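Local structure of EscD/YscD/HrpQ family type III secretion system inner membrane ring protein (Pseudomonas aeruginosa, 6UID) at residues L21-V26 and V53-V58; A46-L51 and C90-W95; Q83-Q88 and T96-Q101. The protein forms part of the inner-membrane ring of the type III secretion basal body, its cytoplasmic domain probably meeting the sorting platform. One frame throughout, in Å; residues are numbered along the deposited sequence. Where two conformers were deposited one is given.

Contact 1 of 3, residues L21-V26 and V53-V58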
loop_
_atom_site.group_PDB
_atom_site.type_symbol
_atom_site.label_atom_id
_atom_site.label_comp_id
_atom_site.label_asym_id
_atom_site.label_seq_id
_atom_site.Cartn_x
_atom_site.Cartn_y
_atom_site.Cartn_z
ATOM N N LEU A 21 0.146 -12.174 -6.506
ATOM C CA LEU A 21 1.136 -12.414 -5.472
ATOM C C LEU A 21 0.974 -13.827 -4.930
ATOM O O LEU A 21 -0.131 -14.221 -4.522
ATOM C CB LEU A 21 0.956 -11.439 -4.307
ATOM C CG LEU A 21 1.009 -9.958 -4.661
ATOM C CD1 LEU A 21 0.747 -9.154 -3.386
ATOM C CD2 LEU A 21 2.292 -9.534 -5.343
ATOM N N GLY A 22 2.072 -14.566 -4.889
ATOM C CA GLY A 22 2.132 -15.829 -4.193
ATOM C C GLY A 22 2.389 -15.629 -2.709
ATOM O O GLY A 22 2.326 -14.520 -2.174
ATOM N N GLU A 23 2.695 -16.736 -2.036
ATOM C CA GLU A 23 2.925 -16.725 -0.595
ATOM C C GLU A 23 4.377 -16.370 -0.296
ATOM O O GLU A 23 5.298 -16.927 -0.904
ATOM C CB GLU A 23 2.595 -18.093 0.007
ATOM C CG GLU A 23 1.106 -18.427 0.026
ATOM C CD GLU A 23 0.781 -19.580 0.967
ATOM O OE1 GLU A 23 1.303 -20.693 0.743
ATOM O OE2 GLU A 23 0.015 -19.373 1.937
ATOM N N GLY A 24 4.573 -15.441 0.636
ATOM C CA GLY A 24 5.879 -15.074 1.123
ATOM C C GLY A 24 6.009 -13.572 1.328
ATOM O O GLY A 24 5.034 -12.834 1.383
ATOM N N ARG A 25 7.261 -13.158 1.454
ATOM C CA ARG A 25 7.619 -11.765 1.664
ATOM C C ARG A 25 7.537 -11.003 0.350
ATOM O O ARG A 25 8.022 -11.473 -0.688
ATOM C CB ARG A 25 9.057 -11.707 2.189
ATOM C CG ARG A 25 9.650 -10.318 2.366
ATOM C CD ARG A 25 11.037 -10.419 2.990
ATOM N NE ARG A 25 11.559 -9.132 3.429
ATOM C CZ ARG A 25 12.171 -8.263 2.636
ATOM N NH1 ARG A 25 12.350 -8.546 1.362
ATOM N NH2 ARG A 25 12.630 -7.119 3.125
ATOM N N VAL A 26 6.942 -9.810 0.399
ATOM C CA VAL A 26 6.843 -8.913 -0.750
ATOM C C VAL A 26 7.373 -7.545 -0.345
ATOM O O VAL A 26 6.755 -6.856 0.473
ATOM C CB VAL A 26 5.401 -8.796 -1.264
ATOM C CG1 VAL A 26 5.348 -7.846 -2.477
ATOM C CG2 VAL A 26 4.841 -10.165 -1.634
ATOM N N VAL A 53 2.629 -12.163 2.771
ATOM C CA VAL A 53 1.433 -12.638 2.086
ATOM C C VAL A 53 1.299 -14.141 2.302
ATOM O O VAL A 53 2.260 -14.895 2.105
ATOM C CB VAL A 53 1.505 -12.313 0.578
ATOM C CG1 VAL A 53 0.247 -12.826 -0.158
ATOM C CG2 VAL A 53 1.723 -10.823 0.328
ATOM N N ASP A 54 0.112 -14.589 2.656
ATOM C CA ASP A 54 -0.174 -16.018 2.688
ATOM C C ASP A 54 -1.603 -16.237 2.216
ATOM O O ASP A 54 -2.316 -15.293 1.888
ATOM C CB ASP A 54 0.157 -16.612 4.055
ATOM C CG ASP A 54 -0.579 -15.934 5.169
ATOM O OD1 ASP A 54 -1.791 -15.683 5.000
ATOM O OD2 ASP A 54 0.058 -15.647 6.212
ATOM N N ALA A 55 -2.040 -17.497 2.206
ATOM C CA ALA A 55 -3.371 -17.780 1.692
ATOM C C ALA A 55 -4.460 -17.123 2.521
ATOM O O ALA A 55 -5.545 -16.844 2.000
ATOM C CB ALA A 55 -3.607 -19.283 1.678
ATOM N N GLN A 56 -4.188 -16.835 3.793
ATOM C CA GLN A 56 -5.185 -16.273 4.683
ATOM C C GLN A 56 -5.260 -14.753 4.616
ATOM O O GLN A 56 -6.302 -14.188 4.971
ATOM C CB GLN A 56 -4.874 -16.686 6.125
ATOM C CG GLN A 56 -4.986 -18.178 6.407
ATOM C CD GLN A 56 -3.848 -19.001 5.859
ATOM O OE1 GLN A 56 -2.683 -18.657 5.996
ATOM N NE2 GLN A 56 -4.192 -20.124 5.237
ATOM N N GLY A 57 -4.202 -14.073 4.198
ATOM C CA GLY A 57 -4.255 -12.628 4.191
ATOM C C GLY A 57 -2.903 -11.974 3.997
ATOM O O GLY A 57 -1.912 -12.619 3.620
ATOM N N VAL A 58 -2.916 -10.654 4.192
ATOM C CA VAL A 58 -1.777 -9.788 3.939
ATOM C C VAL A 58 -1.452 -9.049 5.223
ATOM O O VAL A 58 -2.319 -8.373 5.788
ATOM C CB VAL A 58 -2.095 -8.805 2.799
ATOM C CG1 VAL A 58 -1.003 -7.768 2.664
ATOM C CG2 VAL A 58 -2.338 -9.584 1.533
#
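Gly24 and Val53 form an antiparallel hydrogen-bonded pair, their CA atoms 5.2 Å apart, and two backbone bonds close the ring between them. Gly24 N gives to Val53 O at 2.8 Å, and Val53 N returns a bond to Gly24 O at 2.9 Å with an N-H...O angle of 165°. Val53 O also receives a CA-H...O contact from Glu23. Gly24 has a positive phi (140°), a region glycine readily enters.

The pair sits at the end of the sheet where strand 24-29 lies beside strand 49-54, in a domain of the SMAD-FHA clan. Just beyond it, strand 49-54 reverses into strand 57-63 through an Asx turn: Asp54 OD1 accepts from Gln56 N at 2.9 Å.

A further, less certain polar bond comes from a side chain. In one of its two conformers Glu23 runs extended beyond CG over the start of this turn, so that OE2 takes the N-H of Ala55 at 2.8 Å, on the anti side of the carboxylate and with a bent N-H...O angle of 139°.

The apolar part belongs to Val53. Its CG2, anti to the carbonyl carbon, meets Val26 CG2 at 3.7 Å and, more loosely, Leu21 CD1 at 4.2 Å, the leucine crossing at about a right angle. Its CG1 branch lies against the carbonyl oxygen of Gly22, 3.4 Å from it. Leu37 of strand 37-38 touches both Leu21 and Val26.

Contact 2 of 3, residues A46-L51 and C90-W95; sequences AVHLVL and CGPLRW
Strands 49-51 and 93-95 run at 30° to each other with their axes 11.6 Å apart at closest, too far for backbone pairing, so side chains of the two sheets fill the interval as in a beta sandwich. Where strand 49-51 begins, His48 and Leu49 both face Leu28 in a classic beta bulge; ahead of 93-95, a type II' turn links Cys90 to Leu93.

The polar link lies at the turn. His48 NE2 donates to Cys90 O at 2.8 Å, nearly straight at 170°, with the oxygen in the imidazole plane. Seen from the acceptor, the donor stands well above the carbonyl plane, while Leu93 N reaches the same oxygen from the opposite face. Cys90 SG lies obliquely to the imidazole, 4.0 Å from His48 NE2, and Pro92 CD approaches His48 CE1.

The apolar work falls to three leucines and the indole. Leu49 CD2 reaches Trp95 NE1 at 3.5 Å and Leu93 CD2 at 3.9 Å. Trp95 CG stands between its backbone N and carbonyl carbon (chi1 63°), which carries the indole across toward strand 49-51, where Leu51 comes from the opposite direction and its CD1 meets Trp95 CH2 at 3.8 Å. Phe9 and Ile7 of strand 5-9 adjoin the indole, and Leu60 touches Leu49.

Since His48 ND1 accepts from Ala45 N while NE2 donates, the ring is held at both nitrogens, consistent with a neutral imidazole whose proton sits on NE2, and the buried Cys90 carbonyl is satisfied twice.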
loop_
_atom_site.group_PDB
_atom_site.type_symbol
_atom_site.label_atom_id
_atom_site.label_comp_id
_atom_site.label_asym_id
_atom_site.label_seq_id
_atom_site.Cartn_x
_atom_site.Cartn_y
_atom_site.Cartn_z
ATOM N N ALA A 46 14.174 3.041 -1.326
ATOM C CA ALA A 46 14.744 1.825 -1.910
ATOM C C ALA A 46 13.924 0.593 -1.536
ATOM O O ALA A 46 13.556 -0.222 -2.404
ATOM C CB ALA A 46 16.189 1.661 -1.457
ATOM N N VAL A 47 13.607 0.460 -0.243
ATOM C CA VAL A 47 12.565 -0.442 0.248
ATOM C C VAL A 47 11.553 0.429 0.974
ATOM O O VAL A 47 11.834 0.973 2.055
ATOM C CB VAL A 47 13.106 -1.558 1.151
ATOM C CG1 VAL A 47 11.973 -2.453 1.632
ATOM C CG2 VAL A 47 14.136 -2.389 0.395
ATOM N N HIS A 48 10.389 0.584 0.365
ATOM C CA HIS A 48 9.371 1.500 0.846
ATOM C C HIS A 48 8.359 0.834 1.766
ATOM O O HIS A 48 7.881 1.464 2.721
ATOM C CB HIS A 48 8.644 2.081 -0.375
ATOM C CG HIS A 48 7.849 3.306 -0.067
ATOM N ND1 HIS A 48 8.430 4.550 0.067
ATOM C CD2 HIS A 48 6.528 3.473 0.135
ATOM C CE1 HIS A 48 7.489 5.428 0.370
ATOM N NE2 HIS A 48 6.328 4.807 0.405
ATOM N N LEU A 49 7.996 -0.411 1.475
ATOM C CA LEU A 49 6.958 -1.136 2.187
ATOM C C LEU A 49 7.262 -2.621 2.071
ATOM O O LEU A 49 7.694 -3.085 1.016
ATOM C CB LEU A 49 5.605 -0.817 1.549
ATOM C CG LEU A 49 4.355 -1.451 2.159
ATOM C CD1 LEU A 49 4.178 -0.973 3.576
ATOM C CD2 LEU A 49 3.131 -1.097 1.313
ATOM N N VAL A 50 7.090 -3.367 3.165
ATOM C CA VAL A 50 7.288 -4.805 3.182
ATOM C C VAL A 50 6.040 -5.443 3.753
ATOM O O VAL A 50 5.585 -5.068 4.846
ATOM C CB VAL A 50 8.513 -5.220 4.013
ATOM C CG1 VAL A 50 8.756 -6.706 3.883
ATOM C CG2 VAL A 50 9.730 -4.480 3.566
ATOM N N LEU A 51 5.500 -6.401 3.019
ATOM C CA LEU A 51 4.339 -7.180 3.392
ATOM C C LEU A 51 4.696 -8.657 3.500
ATOM O O LEU A 51 5.650 -9.143 2.878
ATOM C CB LEU A 51 3.265 -7.069 2.303
ATOM C CG LEU A 51 2.896 -5.654 1.881
ATOM C CD1 LEU A 51 1.981 -5.713 0.670
ATOM C CD2 LEU A 51 2.251 -4.905 3.027
ATOM N N CYS A 90 1.063 4.736 1.809
ATOM C CA CYS A 90 2.330 4.810 2.529
ATOM C C CYS A 90 3.084 5.956 1.845
ATOM O O CYS A 90 3.709 5.759 0.800
ATOM C CB CYS A 90 3.075 3.493 2.462
ATOM S SG CYS A 90 4.435 3.401 3.633
ATOM N N GLY A 91 2.857 7.173 2.333
ATOM C CA GLY A 91 3.376 8.339 1.647
ATOM C C GLY A 91 2.828 8.428 0.232
ATOM O O GLY A 91 1.613 8.355 0.018
ATOM N N PRO A 92 3.709 8.552 -0.765
ATOM C CA PRO A 92 3.219 8.672 -2.142
ATOM C C PRO A 92 2.490 7.442 -2.645
ATOM O O PRO A 92 1.707 7.550 -3.594
ATOM C CB PRO A 92 4.490 8.931 -2.965
ATOM C CG PRO A 92 5.608 8.515 -2.101
ATOM C CD PRO A 92 5.177 8.620 -0.677
ATOM N N LEU A 93 2.724 6.276 -2.060
ATOM C CA LEU A 93 2.165 5.049 -2.603
ATOM C C LEU A 93 0.703 4.889 -2.196
ATOM O O LEU A 93 0.356 5.019 -1.009
ATOM C CB LEU A 93 2.946 3.857 -2.078
ATOM C CG LEU A 93 2.429 2.475 -2.463
ATOM C CD1 LEU A 93 2.561 2.262 -3.944
ATOM C CD2 LEU A 93 3.185 1.431 -1.681
ATOM N N ARG A 94 -0.157 4.627 -3.181
ATOM C CA ARG A 94 -1.555 4.283 -2.947
ATOM C C ARG A 94 -1.835 2.940 -3.617
ATOM O O ARG A 94 -1.489 2.746 -4.793
ATOM C CB ARG A 94 -2.503 5.353 -3.485
ATOM C CG ARG A 94 -2.221 6.749 -2.949
ATOM C CD ARG A 94 -3.489 7.504 -2.506
ATOM N NE ARG A 94 -4.333 7.948 -3.612
ATOM C CZ ARG A 94 -5.410 8.727 -3.471
ATOM N NH1 ARG A 94 -6.101 9.073 -4.549
ATOM N NH2 ARG A 94 -5.802 9.166 -2.254
ATOM N N TRP A 95 -2.443 2.022 -2.880
ATOM C CA TRP A 95 -2.642 0.678 -3.402
ATOM C C TRP A 95 -3.823 0.020 -2.716
ATOM O O TRP A 95 -4.305 0.482 -1.676
ATOM C CB TRP A 95 -1.380 -0.176 -3.200
ATOM C CG TRP A 95 -0.971 -0.421 -1.763
ATOM C CD1 TRP A 95 -0.327 0.452 -0.933
ATOM C CD2 TRP A 95 -1.139 -1.625 -1.023
ATOM N NE1 TRP A 95 -0.091 -0.143 0.275
ATOM C CE2 TRP A 95 -0.571 -1.422 0.247
ATOM C CE3 TRP A 95 -1.713 -2.867 -1.310
ATOM C CZ2 TRP A 95 -0.567 -2.414 1.229
ATOM C CZ3 TRP A 95 -1.697 -3.858 -0.346
ATOM C CH2 TRP A 95 -1.153 -3.621 0.929
#

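Contact 3 of 3, residues Q83-Q88 and T96-Q101. Unlike the reference sequence in segment 96-101: Thr96 (reference Ala).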
loop_
_atom_site.group_PDB
_atom_site.type_symbol
_atom_site.label_atom_id
_atom_site.label_comp_id
_atom_site.label_asym_id
_atom_site.label_seq_id
_atom_site.Cartn_x
_atom_site.Cartn_y
_atom_site.Cartn_z
ATOM N N GLN A 83 -6.968 -5.061 5.211
ATOM C CA GLN A 83 -8.273 -5.448 4.692
ATOM C C GLN A 83 -8.347 -5.312 3.174
ATOM O O GLN A 83 -8.021 -4.263 2.608
ATOM C CB GLN A 83 -9.393 -4.651 5.357
ATOM C CG GLN A 83 -9.747 -5.207 6.761
ATOM C CD GLN A 83 -9.994 -6.726 6.781
ATOM O OE1 GLN A 83 -9.392 -7.453 7.576
ATOM N NE2 GLN A 83 -10.877 -7.201 5.905
ATOM N N ALA A 84 -8.826 -6.367 2.522
ATOM C CA ALA A 84 -8.994 -6.325 1.080
ATOM C C ALA A 84 -9.939 -5.197 0.682
ATOM O O ALA A 84 -10.978 -4.958 1.313
ATOM C CB ALA A 84 -9.538 -7.667 0.585
ATOM N N LEU A 85 -9.535 -4.490 -0.371
ATOM C CA LEU A 85 -10.272 -3.413 -1.022
ATOM C C LEU A 85 -10.349 -2.148 -0.186
ATOM O O LEU A 85 -10.945 -1.172 -0.635
ATOM C CB LEU A 85 -11.648 -3.837 -1.545
ATOM C CG LEU A 85 -11.566 -4.881 -2.653
ATOM C CD1 LEU A 85 -12.961 -5.169 -3.156
ATOM C CD2 LEU A 85 -10.707 -4.457 -3.822
ATOM N N ALA A 86 -9.736 -2.110 0.989
ATOM C CA ALA A 86 -9.577 -0.844 1.681
ATOM C C ALA A 86 -8.455 -0.039 1.027
ATOM O O ALA A 86 -7.550 -0.596 0.395
ATOM C CB ALA A 86 -9.264 -1.091 3.153
ATOM N N GLY A 87 -8.521 1.285 1.140
ATOM C CA GLY A 87 -7.480 2.124 0.554
ATOM C C GLY A 87 -6.217 2.176 1.382
ATOM O O GLY A 87 -6.226 2.684 2.510
ATOM N N GLN A 88 -5.119 1.640 0.862
ATOM C CA GLN A 88 -3.847 1.596 1.565
ATOM C C GLN A 88 -2.955 2.719 1.041
ATOM O O GLN A 88 -2.838 2.921 -0.175
ATOM C CB GLN A 88 -3.151 0.244 1.325
ATOM C CG GLN A 88 -4.011 -0.976 1.516
ATOM C CD GLN A 88 -4.498 -1.201 2.946
ATOM O OE1 GLN A 88 -3.942 -0.658 3.908
ATOM N NE2 GLN A 88 -5.503 -2.040 3.096
ATOM N N THR A 96 -4.298 -1.074 -3.303
ATOM C CA THR A 96 -5.239 -1.948 -2.634
ATOM C C THR A 96 -4.974 -3.374 -3.083
ATOM O O THR A 96 -4.221 -3.618 -4.035
ATOM C CB THR A 96 -6.682 -1.554 -2.923
ATOM O OG1 THR A 96 -7.520 -2.181 -1.936
ATOM C CG2 THR A 96 -7.064 -1.975 -4.321
ATOM N N PHE A 97 -5.598 -4.326 -2.416
ATOM C CA PHE A 97 -5.451 -5.719 -2.792
ATOM C C PHE A 97 -6.791 -6.414 -2.674
ATOM O O PHE A 97 -7.685 -5.953 -1.948
ATOM C CB PHE A 97 -4.367 -6.434 -1.953
ATOM C CG PHE A 97 -4.802 -6.778 -0.549
ATOM C CD1 PHE A 97 -4.749 -5.820 0.433
ATOM C CD2 PHE A 97 -5.258 -8.044 -0.249
ATOM C CE1 PHE A 97 -5.172 -6.144 1.743
ATOM C CE2 PHE A 97 -5.684 -8.363 1.025
ATOM C CZ PHE A 97 -5.624 -7.413 2.011
ATOM N N CYS A 98 -6.925 -7.550 -3.339
ATOM C CA CYS A 98 -8.104 -8.387 -3.172
ATOM C C CYS A 98 -7.866 -9.792 -3.684
ATOM O O CYS A 98 -6.811 -10.116 -4.238
ATOM C CB CYS A 98 -9.344 -7.774 -3.828
ATOM S SG CYS A 98 -9.309 -7.718 -5.624
ATOM N N ASP A 99 -8.858 -10.645 -3.458
ATOM C CA ASP A 99 -8.790 -12.027 -3.895
ATOM C C ASP A 99 -8.867 -12.102 -5.414
ATOM O O ASP A 99 -9.470 -11.228 -6.057
ATOM C CB ASP A 99 -9.948 -12.805 -3.265
ATOM C CG ASP A 99 -10.165 -14.162 -3.897
ATOM O OD1 ASP A 99 -9.564 -15.145 -3.419
ATOM O OD2 ASP A 99 -10.944 -14.246 -4.865
ATOM N N PRO A 100 -8.283 -13.121 -6.040
ATOM C CA PRO A 100 -8.305 -13.190 -7.504
ATOM C C PRO A 100 -9.695 -13.257 -8.116
ATOM O O PRO A 100 -9.850 -12.880 -9.281
ATOM C CB PRO A 100 -7.481 -14.449 -7.812
ATOM C CG PRO A 100 -6.580 -14.586 -6.652
ATOM C CD PRO A 100 -7.379 -14.134 -5.459
ATOM N N GLN A 101 -10.709 -13.699 -7.380
ATOM C CA GLN A 101 -12.052 -13.799 -7.932
ATOM C C GLN A 101 -12.857 -12.509 -7.807
ATOM O O GLN A 101 -14.037 -12.503 -8.173
ATOM C CB GLN A 101 -12.807 -14.961 -7.274
ATOM C CG GLN A 101 -12.174 -16.329 -7.519
HETATM O O HOH W 1 -6.589 -3.280 0.335
#
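Leu85 N donates to Phe97 O at 2.8 Å, the donor nearly in line with the C=O bond (171° at the oxygen). This bond ties a type II beta turn, Gln83 to Ala86, to the end of strand 93-98, beside the hairpin that strand forms with 88-90. Ala84, at the second position of the turn, lies over one face of the Phe97 ring, its CA 3.7 Å above the plane and offset toward the rim: a CH-pi contact. The Ala84 methyl adds apolar contact with Phe97 CE2 at 3.9 Å. Although the CB of Leu85 leads away from the strand, its branch turns back, and CD2 packs on Cys98 CB at 3.6 Å. Thr96, which differs from the reference alanine, brings OG1 to 2.8 Å from Ala86 O.

In the next shell, Phe97 chi1 (76°) sets the ring under the turn, where Trp5 meets it edge-to-face. Gln71 OE1 accepts from both Gln83 N and Gln88 NE2, linking the start of the turn to strand 88-90. A water joins three polar groups: it accepts from Gln88 NE2, donates to Gln83 O at 2.9 Å, and donates to Thr96 OG1 at 2.7 Å.

How the contacts relate
Contact 2 is the buried one, about 5 Å from the chain centre, whereas contacts 1 and 3, centred about 14 and 10 Å out, are only partly buried. Contacts 1 and 2 share strand 49-54, and contacts 2 and 3 share strand 93-98. Contact 2 joins the two sheets; contact 1 pairs two strands of the four-stranded sheet and touches the other through Leu21, while contact 3 ties a loop to the end of strand 93-98. Chemistry follows place: backbone bonds and a carboxylate at the periphery, leucines and an indole with one imidazole bond in the middle, and a backbone bond, a CH-pi contact and a bridging water in contact 3. Val58 CG2 touches Phe97 CE2 at 3.6 Å.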